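Local structure of citryl-spermidine/3,4-dihydroxybenzoyl-citryl-spermidine:spermidine ligase (Bacillus anthracis, 3TO3) at residues I189-I194 with R285-V290; E221-A226 with E273-Y278; I244-W249 with N253-N258. The protein catalyses the ATP-dependent condensation of spermidine with citryl-spermidine intermediates, building the siderophore petrobactin that serves iron acquisition and virulence. One frame throughout, in Å; residues are numbered along the deposited sequence.

Contact 1: I189-I194 with R285-V290; sequences IKLIWI and RTLRNV. With ATP (adenosine-5'-triphosphate), chain E.
The backbones of I189-I194 and R285-V290 stay well separated, I189 CA and L287 CA being 9.1 Å apart at the nearest point, so I189 and L191 meet L287 through side chains alone. This is a buried junction in the IucA/IucC-type synthetase: the run leading into strand 192-197 of a three-stranded antiparallel sheet packs on strand 286-289 of the large mixed sheet that carries ATP-binding residues. L287 bridges to both, sending one methyl to each. Its CD1 lies 3.4 Å from CD2 of L191, the two leucines running antiparallel side by side, while its CD2 is 4.0 Å from CD1 of I189, whose side chain crosses that of L287 at about a right angle. I189 gets there because a chi1 of 86° tucks CG1 in over the backbone, between N and C, which swings CD1 closer to the leucine than its CB direction suggests. Y278 and V298 also lie against L191 and extend the apolar layer.

Two residues before L287, just ahead of the strand, the chain turns polar. R285 runs extended from CG to NE and approaches the phosphates with one edge of its guanidinium, O1B lying near the plane of the group. T286 OG1, bonded to S283 OG, stands nearby, and K299 and R311 also bind the nucleotide. R285 NH2 reaches O2B of the beta-phosphate at 3.1 Å and, more weakly, O1A of the alpha-phosphate, while R285 NE donates to O1B of ATP at 2.9 Å with an N-H...O angle of 152°.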
loop_
_atom_site.group_PDB
_atom_site.type_symbol
_atom_site.label_atom_id
_atom_site.label_comp_id
_atom_site.label_asym_id
_atom_site.label_seq_id
_atom_site.Cartn_x
_atom_site.Cartn_y
_atom_site.Cartn_z
ATOM N N ILE B 189 -22.017 -2.716 11.192
ATOM C CA ILE B 189 -20.959 -3.723 11.155
ATOM C C ILE B 189 -20.771 -4.373 12.520
ATOM O O ILE B 189 -21.178 -3.824 13.547
ATOM C CB ILE B 189 -19.623 -3.140 10.651
ATOM C CG1 ILE B 189 -18.834 -2.513 11.796
ATOM C CG2 ILE B 189 -19.872 -2.091 9.576
ATOM C CD1 ILE B 189 -17.962 -1.336 11.365
ATOM N N LYS B 190 -20.164 -5.552 12.510
ATOM C CA LYS B 190 -19.945 -6.338 13.714
ATOM C C LYS B 190 -18.502 -6.207 14.061
ATOM O O LYS B 190 -17.662 -6.249 13.179
ATOM C CB LYS B 190 -20.161 -7.819 13.443
ATOM C CG LYS B 190 -21.494 -8.173 12.925
ATOM C CD LYS B 190 -22.520 -7.923 13.959
ATOM C CE LYS B 190 -23.640 -8.923 13.809
ATOM N NZ LYS B 190 -24.710 -8.548 14.755
ATOM N N LEU B 191 -18.200 -6.096 15.344
ATOM C CA LEU B 191 -16.825 -6.165 15.777
ATOM C C LEU B 191 -16.440 -7.622 15.759
ATOM O O LEU B 191 -17.291 -8.495 15.951
ATOM C CB LEU B 191 -16.669 -5.576 17.168
ATOM C CG LEU B 191 -17.078 -4.109 17.218
ATOM C CD1 LEU B 191 -16.902 -3.582 18.608
ATOM C CD2 LEU B 191 -16.199 -3.384 16.295
ATOM N N ILE B 192 -15.171 -7.880 15.461
ATOM C CA ILE B 192 -14.591 -9.198 15.631
ATOM C C ILE B 192 -13.993 -9.283 17.041
ATOM O O ILE B 192 -13.234 -8.408 17.437
ATOM C CB ILE B 192 -13.467 -9.433 14.588
ATOM C CG1 ILE B 192 -14.018 -9.314 13.148
ATOM C CG2 ILE B 192 -12.737 -10.748 14.880
ATOM C CD1 ILE B 192 -15.280 -10.133 12.847
ATOM N N TRP B 193 -14.342 -10.314 17.799
ATOM C CA TRP B 193 -13.719 -10.554 19.103
ATOM C C TRP B 193 -12.570 -11.522 18.983
ATOM O O TRP B 193 -12.729 -12.601 18.403
ATOM C CB TRP B 193 -14.733 -11.145 20.094
ATOM C CG TRP B 193 -15.616 -10.116 20.698
ATOM C CD1 TRP B 193 -16.901 -9.860 20.367
ATOM C CD2 TRP B 193 -15.254 -9.148 21.691
ATOM N NE1 TRP B 193 -17.373 -8.811 21.097
ATOM C CE2 TRP B 193 -16.381 -8.353 21.922
ATOM C CE3 TRP B 193 -14.087 -8.897 22.423
ATOM C CZ2 TRP B 193 -16.390 -7.311 22.862
ATOM C CZ3 TRP B 193 -14.090 -7.883 23.341
ATOM C CH2 TRP B 193 -15.242 -7.092 23.557
ATOM N N ILE B 194 -11.412 -11.152 19.532
ATOM C CA ILE B 194 -10.295 -12.085 19.605
ATOM C C ILE B 194 -9.837 -12.252 21.053
ATOM O O ILE B 194 -10.005 -11.362 21.877
ATOM C CB ILE B 194 -9.035 -11.632 18.750
ATOM C CG1 ILE B 194 -8.356 -10.418 19.390
ATOM C CG2 ILE B 194 -9.391 -11.378 17.292
ATOM C CD1 ILE B 194 -7.073 -10.014 18.765
ATOM N N ARG B 285 -12.712 4.966 12.957
ATOM C CA ARG B 285 -12.200 3.894 13.807
ATOM C C ARG B 285 -12.937 3.946 15.143
ATOM O O ARG B 285 -12.722 3.131 16.022
ATOM C CB ARG B 285 -10.677 3.966 13.965
ATOM C CG ARG B 285 -10.207 5.309 14.418
ATOM C CD ARG B 285 -8.776 5.276 14.876
ATOM N NE ARG B 285 -8.339 6.607 15.273
ATOM C CZ ARG B 285 -7.165 6.880 15.824
ATOM N NH1 ARG B 285 -6.305 5.900 16.051
ATOM N NH2 ARG B 285 -6.850 8.134 16.145
ATOM N N THR B 286 -13.811 4.926 15.280
ATOM C CA THR B 286 -14.637 5.044 16.471
ATOM C C THR B 286 -16.052 4.641 16.138
ATOM O O THR B 286 -16.671 5.236 15.299
ATOM C CB THR B 286 -14.683 6.479 16.975
ATOM O OG1 THR B 286 -13.343 6.935 17.216
ATOM C CG2 THR B 286 -15.514 6.548 18.274
ATOM N N LEU B 287 -16.561 3.632 16.823
ATOM C CA LEU B 287 -17.820 3.032 16.455
ATOM C C LEU B 287 -18.836 3.171 17.586
ATOM O O LEU B 287 -18.513 2.930 18.769
ATOM C CB LEU B 287 -17.602 1.557 16.114
ATOM C CG LEU B 287 -16.438 1.283 15.148
ATOM C CD1 LEU B 287 -16.055 -0.190 15.158
ATOM C CD2 LEU B 287 -16.808 1.701 13.758
ATOM N N ARG B 288 -20.053 3.575 17.225
ATOM C CA ARG B 288 -21.153 3.658 18.170
ATOM C C ARG B 288 -21.957 2.366 18.109
ATOM O O ARG B 288 -22.001 1.688 17.080
ATOM C CB ARG B 288 -22.044 4.876 17.902
ATOM C CG ARG B 288 -22.621 4.955 16.510
ATOM C CD ARG B 288 -23.674 6.062 16.372
ATOM N NE ARG B 288 -25.022 5.516 16.234
ATOM C CZ ARG B 288 -25.707 5.487 15.102
ATOM N NH1 ARG B 288 -25.188 6.001 13.993
ATOM N NH2 ARG B 288 -26.924 4.968 15.088
ATOM N N ASN B 289 -22.541 1.987 19.234
ATOM C CA ASN B 289 -23.341 0.797 19.267
ATOM C C ASN B 289 -24.728 1.202 18.771
ATOM O O ASN B 289 -25.385 2.053 19.365
ATOM C CB ASN B 289 -23.358 0.303 20.712
ATOM C CG ASN B 289 -24.070 -1.002 20.873
ATOM O OD1 ASN B 289 -25.139 -1.197 20.316
ATOM N ND2 ASN B 289 -23.486 -1.909 21.650
ATOM N N VAL B 290 -25.159 0.622 17.656
ATOM C CA VAL B 290 -26.427 1.016 17.030
ATOM C C VAL B 290 -27.611 0.355 17.730
ATOM O O VAL B 290 -28.701 0.914 17.828
ATOM C CB VAL B 290 -26.491 0.598 15.551
ATOM C CG1 VAL B 290 -27.812 0.991 14.970
ATOM C CG2 VAL B 290 -25.401 1.246 14.767
HETATM P PB ATP E . -10.123 10.180 16.254
HETATM O O1B ATP E . -10.273 8.759 15.773
HETATM O O2B ATP E . -8.804 10.336 16.963
HETATM O O3B ATP E . -11.325 10.544 17.202
HETATM P PA ATP E . -9.155 11.156 13.909
HETATM O O1A ATP E . -8.579 9.759 13.794
HETATM O O2A ATP E . -8.087 12.213 14.167
HETATM O O3A ATP E . -10.192 11.194 15.066
HETATM O "O5'" ATP E . -9.887 11.465 12.554
HETATM C "C5'" ATP E . -10.981 12.303 12.514
HETATM C "C4'" ATP E . -11.337 12.833 11.242
HETATM O "O4'" ATP E . -12.172 14.027 11.420
HETATM C "C3'" ATP E . -10.132 13.280 10.506
HETATM O "O3'" ATP E . -10.030 12.603 9.314
HETATM C "C2'" ATP E . -10.337 14.723 10.284
HETATM O "O2'" ATP E . -9.848 15.104 9.068
HETATM C "C1'" ATP E . -11.821 14.843 10.344
HETATM N N9 ATP E . -12.333 16.181 10.482
HETATM C C8 ATP E . -13.285 16.707 9.693
HETATM N N7 ATP E . -13.517 17.960 10.107
HETATM C C5 ATP E . -12.722 18.237 11.166
HETATM C C6 ATP E . -12.558 19.370 11.975
HETATM N N6 ATP E . -13.343 20.545 11.715
HETATM N N1 ATP E . -11.657 19.334 12.984
HETATM C C2 ATP E . -10.927 18.222 13.211
HETATM N N3 ATP E . -11.061 17.115 12.446
HETATM C C4 ATP E . -11.949 17.091 11.418
#

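Contact 2: E221-A226 with E273-Y278; sequences ERKLEA and ESADDY
K223 is the one residue of helix segment 221-226 that reaches the loop 273-278, and it does so with the far end of its side chain. The closer part of the contact is a single methylene against backbone: K223 CE lies 3.7 Å from the carbonyl O of E273 and 4.2 Å from A275 N. NZ of K223 stays 3.8 Å from that same E273 O, too far to bond the carbonyl. The lysine chain kinks at three successive bonds, and the last (chi4 -52°) turns the ammonium alongside the loop. With K223 CA and A275 CA 9.2 Å apart, the contact amounts to a lysine arm spanning from the helix.

It joins the first turn of helix 221-232 to the connection that leaves strand 268-273, within this chain an outer strand of the three-stranded antiparallel sheet, and enters strand 278-280 of the mixed sheet. The loop is braced by its own bonds. S274 OG donates to D276 O at 3.0 Å, in the carbonyl plane, and the same hydroxyl accepts from L191 N; D276 is further tied by a salt bridge to R295, and D277 by another to K190. The CB of E273 points away from the helix, and M4 of the second subunit packs on this residue. On the solvent side the contact thins out at exposed A275, whose CB is 4.5 Å from K223 NZ.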
loop_
_atom_site.group_PDB
_atom_site.type_symbol
_atom_site.label_atom_id
_atom_site.label_comp_id
_atom_site.label_asym_id
_atom_site.label_seq_id
_atom_site.Cartn_x
_atom_site.Cartn_y
_atom_site.Cartn_z
ATOM N N GLU B 221 -22.112 -12.683 29.865
ATOM C CA GLU B 221 -21.541 -13.801 30.604
ATOM C C GLU B 221 -21.655 -15.078 29.800
ATOM O O GLU B 221 -20.770 -15.923 29.860
ATOM C CB GLU B 221 -22.219 -14.017 31.958
ATOM C CG GLU B 221 -21.851 -13.021 33.025
ATOM C CD GLU B 221 -22.808 -11.857 33.060
ATOM O OE1 GLU B 221 -23.340 -11.498 31.984
ATOM O OE2 GLU B 221 -23.038 -11.311 34.163
ATOM N N ARG B 222 -22.748 -15.220 29.058
ATOM C CA ARG B 222 -22.997 -16.461 28.344
ATOM C C ARG B 222 -21.950 -16.636 27.258
ATOM O O ARG B 222 -21.315 -17.698 27.154
ATOM C CB ARG B 222 -24.404 -16.487 27.740
ATOM C CG ARG B 222 -24.840 -17.855 27.195
ATOM C CD ARG B 222 -26.120 -17.734 26.369
ATOM N NE ARG B 222 -27.204 -18.592 26.854
ATOM C CZ ARG B 222 -28.497 -18.400 26.586
ATOM N NH1 ARG B 222 -28.882 -17.364 25.841
ATOM N NH2 ARG B 222 -29.410 -19.242 27.069
ATOM N N LYS B 223 -21.774 -15.584 26.459
ATOM C CA LYS B 223 -20.829 -15.605 25.354
ATOM C C LYS B 223 -19.410 -15.792 25.884
ATOM O O LYS B 223 -18.653 -16.624 25.378
ATOM C CB LYS B 223 -20.930 -14.320 24.537
ATOM C CG LYS B 223 -21.235 -14.556 23.075
ATOM C CD LYS B 223 -20.350 -13.687 22.188
ATOM C CE LYS B 223 -21.158 -12.798 21.237
ATOM N NZ LYS B 223 -22.168 -13.577 20.444
ATOM N N LEU B 224 -19.065 -15.027 26.917
ATOM C CA LEU B 224 -17.725 -15.054 27.487
ATOM C C LEU B 224 -17.433 -16.447 27.992
ATOM O O LEU B 224 -16.298 -16.924 27.920
ATOM C CB LEU B 224 -17.598 -14.044 28.625
ATOM C CG LEU B 224 -16.230 -13.496 29.063
ATOM C CD1 LEU B 224 -15.238 -13.310 27.913
ATOM C CD2 LEU B 224 -16.410 -12.175 29.806
ATOM N N GLU B 225 -18.472 -17.110 28.481
ATOM C CA GLU B 225 -18.311 -18.436 29.038
ATOM C C GLU B 225 -18.021 -19.355 27.875
ATOM O O GLU B 225 -17.189 -20.244 27.959
ATOM C CB GLU B 225 -19.578 -18.875 29.786
ATOM C CG GLU B 225 -19.429 -20.157 30.596
ATOM C CD GLU B 225 -20.551 -20.340 31.626
ATOM O OE1 GLU B 225 -20.621 -21.426 32.260
ATOM O OE2 GLU B 225 -21.360 -19.395 31.810
ATOM N N ALA B 226 -18.701 -19.100 26.774
ATOM C CA ALA B 226 -18.574 -19.934 25.596
ATOM C C ALA B 226 -17.261 -19.639 24.888
ATOM O O ALA B 226 -16.680 -20.514 24.235
ATOM C CB ALA B 226 -19.745 -19.692 24.662
ATOM N N GLU B 273 -18.095 -12.785 16.271
ATOM C CA GLU B 273 -18.608 -11.446 15.994
ATOM C C GLU B 273 -19.398 -10.908 17.167
ATOM O O GLU B 273 -19.961 -11.686 17.925
ATOM C CB GLU B 273 -19.468 -11.470 14.732
ATOM C CG GLU B 273 -18.761 -12.196 13.593
ATOM C CD GLU B 273 -19.497 -12.140 12.277
ATOM O OE1 GLU B 273 -20.280 -13.073 11.990
ATOM O OE2 GLU B 273 -19.266 -11.177 11.521
ATOM N N SER B 274 -19.403 -9.588 17.356
ATOM C CA SER B 274 -20.212 -9.031 18.435
ATOM C C SER B 274 -21.694 -9.306 18.202
ATOM O O SER B 274 -22.117 -9.489 17.064
ATOM C CB SER B 274 -19.959 -7.534 18.598
ATOM O OG SER B 274 -20.060 -6.870 17.365
ATOM N N ALA B 275 -22.478 -9.370 19.280
ATOM C CA ALA B 275 -23.925 -9.519 19.147
ATOM C C ALA B 275 -24.506 -8.236 18.563
ATOM O O ALA B 275 -25.371 -8.268 17.701
ATOM C CB ALA B 275 -24.603 -9.822 20.544
ATOM N N ASP B 276 -24.037 -7.101 19.068
ATOM C CA ASP B 276 -24.542 -5.800 18.634
ATOM C C ASP B 276 -23.942 -5.332 17.296
ATOM O O ASP B 276 -22.826 -5.718 16.913
ATOM C CB ASP B 276 -24.329 -4.738 19.735
ATOM C CG ASP B 276 -25.120 -5.055 21.030
ATOM O OD1 ASP B 276 -25.989 -5.961 21.016
ATOM O OD2 ASP B 276 -24.885 -4.387 22.062
ATOM N N ASP B 277 -24.699 -4.492 16.610
ATOM C CA ASP B 277 -24.246 -3.816 15.406
ATOM C C ASP B 277 -23.629 -2.462 15.770
ATOM O O ASP B 277 -24.062 -1.788 16.700
ATOM C CB ASP B 277 -25.426 -3.591 14.466
ATOM C CG ASP B 277 -25.896 -4.870 13.817
ATOM O OD1 ASP B 277 -25.051 -5.733 13.525
ATOM O OD2 ASP B 277 -27.111 -5.027 13.611
ATOM N N TYR B 278 -22.604 -2.079 15.034
ATOM C CA TYR B 278 -21.962 -0.809 15.257
ATOM C C TYR B 278 -21.978 -0.014 13.974
ATOM O O TYR B 278 -22.209 -0.534 12.875
ATOM C CB TYR B 278 -20.527 -0.986 15.768
ATOM C CG TYR B 278 -20.452 -1.455 17.207
ATOM C CD1 TYR B 278 -20.142 -0.574 18.225
ATOM C CD2 TYR B 278 -20.711 -2.788 17.546
ATOM C CE1 TYR B 278 -20.085 -0.995 19.544
ATOM C CE2 TYR B 278 -20.650 -3.222 18.856
ATOM C CZ TYR B 278 -20.342 -2.315 19.851
ATOM O OH TYR B 278 -20.281 -2.728 21.159
#

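Contact 3: I244-W249 with N253-N258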
loop_
_atom_site.group_PDB
_atom_site.type_symbol
_atom_site.label_atom_id
_atom_site.label_comp_id
_atom_site.label_asym_id
_atom_site.label_seq_id
_atom_site.Cartn_x
_atom_site.Cartn_y
_atom_site.Cartn_z
ATOM N N ILE B 244 -10.134 -8.644 23.042
ATOM C CA ILE B 244 -10.111 -7.351 22.368
ATOM C C ILE B 244 -11.026 -7.373 21.153
ATOM O O ILE B 244 -10.970 -8.290 20.331
ATOM C CB ILE B 244 -8.683 -7.105 21.848
ATOM C CG1 ILE B 244 -7.643 -7.517 22.909
ATOM C CG2 ILE B 244 -8.514 -5.686 21.354
ATOM C CD1 ILE B 244 -6.249 -7.071 22.568
ATOM N N PRO B 245 -11.845 -6.330 21.008
ATOM C CA PRO B 245 -12.669 -6.166 19.809
ATOM C C PRO B 245 -11.818 -5.574 18.651
ATOM O O PRO B 245 -10.986 -4.714 18.912
ATOM C CB PRO B 245 -13.788 -5.245 20.282
ATOM C CG PRO B 245 -13.175 -4.448 21.385
ATOM C CD PRO B 245 -12.047 -5.252 21.990
ATOM N N VAL B 246 -12.050 -6.008 17.412
ATOM C CA VAL B 246 -11.239 -5.598 16.284
ATOM C C VAL B 246 -12.163 -5.140 15.167
ATOM O O VAL B 246 -13.198 -5.763 14.910
ATOM C CB VAL B 246 -10.398 -6.783 15.774
ATOM C CG1 VAL B 246 -9.482 -6.358 14.649
ATOM C CG2 VAL B 246 -9.606 -7.400 16.919
ATOM N N HIS B 247 -11.813 -4.037 14.512
ATOM C CA HIS B 247 -12.575 -3.603 13.346
ATOM C C HIS B 247 -12.514 -4.716 12.312
ATOM O O HIS B 247 -11.458 -5.237 12.057
ATOM C CB HIS B 247 -11.950 -2.341 12.789
ATOM C CG HIS B 247 -12.782 -1.656 11.762
ATOM N ND1 HIS B 247 -13.123 -2.247 10.564
ATOM C CD2 HIS B 247 -13.338 -0.420 11.751
ATOM C CE1 HIS B 247 -13.869 -1.407 9.866
ATOM N NE2 HIS B 247 -14.015 -0.293 10.563
ATOM N N PRO B 248 -13.643 -5.081 11.707
ATOM C CA PRO B 248 -13.571 -6.184 10.739
ATOM C C PRO B 248 -12.680 -5.873 9.534
ATOM O O PRO B 248 -12.136 -6.831 8.990
ATOM C CB PRO B 248 -15.036 -6.392 10.302
ATOM C CG PRO B 248 -15.720 -5.073 10.581
ATOM C CD PRO B 248 -14.967 -4.427 11.737
ATOM N N TRP B 249 -12.502 -4.607 9.139
ATOM C CA TRP B 249 -11.541 -4.313 8.036
ATOM C C TRP B 249 -10.130 -4.573 8.520
ATOM O O TRP B 249 -9.291 -5.098 7.784
ATOM C CB TRP B 249 -11.593 -2.863 7.501
ATOM C CG TRP B 249 -10.706 -2.620 6.299
ATOM C CD1 TRP B 249 -11.081 -2.670 4.985
ATOM C CD2 TRP B 249 -9.297 -2.303 6.298
ATOM N NE1 TRP B 249 -10.012 -2.395 4.178
ATOM C CE2 TRP B 249 -8.904 -2.171 4.950
ATOM C CE3 TRP B 249 -8.339 -2.093 7.308
ATOM C CZ2 TRP B 249 -7.587 -1.864 4.570
ATOM C CZ3 TRP B 249 -7.025 -1.769 6.938
ATOM C CH2 TRP B 249 -6.665 -1.668 5.577
ATOM N N ASN B 253 -7.937 -7.405 6.664
ATOM C CA ASN B 253 -6.921 -6.843 5.785
ATOM C C ASN B 253 -5.563 -6.603 6.383
ATOM O O ASN B 253 -4.610 -6.278 5.673
ATOM C CB ASN B 253 -7.462 -5.630 5.052
ATOM C CG ASN B 253 -8.756 -5.950 4.355
ATOM O OD1 ASN B 253 -8.766 -6.722 3.396
ATOM N ND2 ASN B 253 -9.863 -5.414 4.861
ATOM N N PHE B 254 -5.492 -6.730 7.702
ATOM C CA PHE B 254 -4.260 -6.425 8.398
ATOM C C PHE B 254 -3.788 -7.465 9.427
ATOM O O PHE B 254 -2.665 -7.985 9.337
ATOM C CB PHE B 254 -4.208 -4.971 8.896
ATOM C CG PHE B 254 -2.825 -4.522 9.212
ATOM C CD1 PHE B 254 -1.983 -4.083 8.204
ATOM C CD2 PHE B 254 -2.333 -4.593 10.520
ATOM C CE1 PHE B 254 -0.679 -3.679 8.486
ATOM C CE2 PHE B 254 -1.040 -4.204 10.812
ATOM C CZ PHE B 254 -0.208 -3.739 9.798
ATOM N N ILE B 255 -4.606 -7.697 10.454
ATOM C CA ILE B 255 -4.266 -8.677 11.478
ATOM C C ILE B 255 -4.006 -10.082 10.913
ATOM O O ILE B 255 -2.938 -10.639 11.120
ATOM C CB ILE B 255 -5.323 -8.783 12.600
ATOM C CG1 ILE B 255 -5.760 -7.414 13.079
ATOM C CG2 ILE B 255 -4.730 -9.541 13.784
ATOM C CD1 ILE B 255 -4.618 -6.570 13.557
ATOM N N ILE B 256 -4.971 -10.642 10.196
ATOM C CA ILE B 256 -4.832 -12.006 9.706
ATOM C C ILE B 256 -3.565 -12.163 8.897
ATOM O O ILE B 256 -2.871 -13.174 9.009
ATOM C CB ILE B 256 -6.010 -12.432 8.815
ATOM C CG1 ILE B 256 -7.271 -12.589 9.637
ATOM C CG2 ILE B 256 -5.755 -13.786 8.218
ATOM C CD1 ILE B 256 -8.327 -13.403 8.945
ATOM N N SER B 257 -3.267 -11.186 8.045
ATOM C CA SER B 257 -2.129 -11.357 7.162
ATOM C C SER B 257 -0.807 -11.027 7.836
ATOM O O SER B 257 0.215 -11.581 7.456
ATOM C CB SER B 257 -2.296 -10.556 5.877
ATOM O OG SER B 257 -2.456 -9.186 6.177
ATOM N N ASN B 258 -0.797 -10.071 8.764
ATOM C CA ASN B 258 0.459 -9.719 9.453
ATOM C C ASN B 258 0.764 -10.390 10.804
ATOM O O ASN B 258 1.820 -10.196 11.385
ATOM C CB ASN B 258 0.535 -8.202 9.633
ATOM C CG ASN B 258 0.647 -7.458 8.298
ATOM O OD1 ASN B 258 -0.351 -7.013 7.733
ATOM N ND2 ASN B 258 1.864 -7.291 7.824
#
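A strand-to-helix turn, with an N-capping histidine, folds helix 248-258 back over the end of strand 241-246, and its two packing points are W249 on N253 and V246 on I255. H247 is the N-cap: its ND1 accepts from W249 N at 2.8 Å, nearly in the imidazole plane. W249 O then takes two donors from N253, one turn on: N253 N at 2.9 Å and N253 ND2 at 3.0 Å. The side-chain hydrogen bond, from ND2, comes in on a lone pair of W249 O in the carbonyl plane but is bent, with an N-H...O angle of 133°. With CG anti to the backbone N (chi1 -175°), the W249 indole swings under N253, whose CB stands 3.8 Å from the six-membered ring centroid in a CH-pi contact. Nearer the pyrrole part, N253 ND2 lies over the same face, the amide turned 44° to the ring. Further back, V246 CG1 meets I255 CG1 at 4.2 Å. Outside, F173 stacks edge-to-face on W249, and S257 OG hydrogen-bonds to Q174 of the second subunit. H247 thus satisfies an early helix N-H, while N253 doubles the grip on W249 O and holds its amide over the indole, although ND2 then lies close to NE1, another donor.

In the fold
Contacts 1 and 2 share a seam, their centres 11 Å apart: I189 O lies 2.7 Å from Y278 N and L191 O 2.8 Å from S274 N, so the loop of contact 2 is laced along the run that packs on L287. Contact 3 joins from the next strand over, with I192 O 2.7 Å from V246 N and its centre 12 Å from that of contact 1. Contacts 2 and 3 do not touch. Of the three, only contact 1 includes a residue bonded to ATP, R285; the side chain of L287 is about 14 Å from the magnesium ion, and that of W249 in contact 3 about 13 Å from ATP, while contact 2 lies away from the pocket.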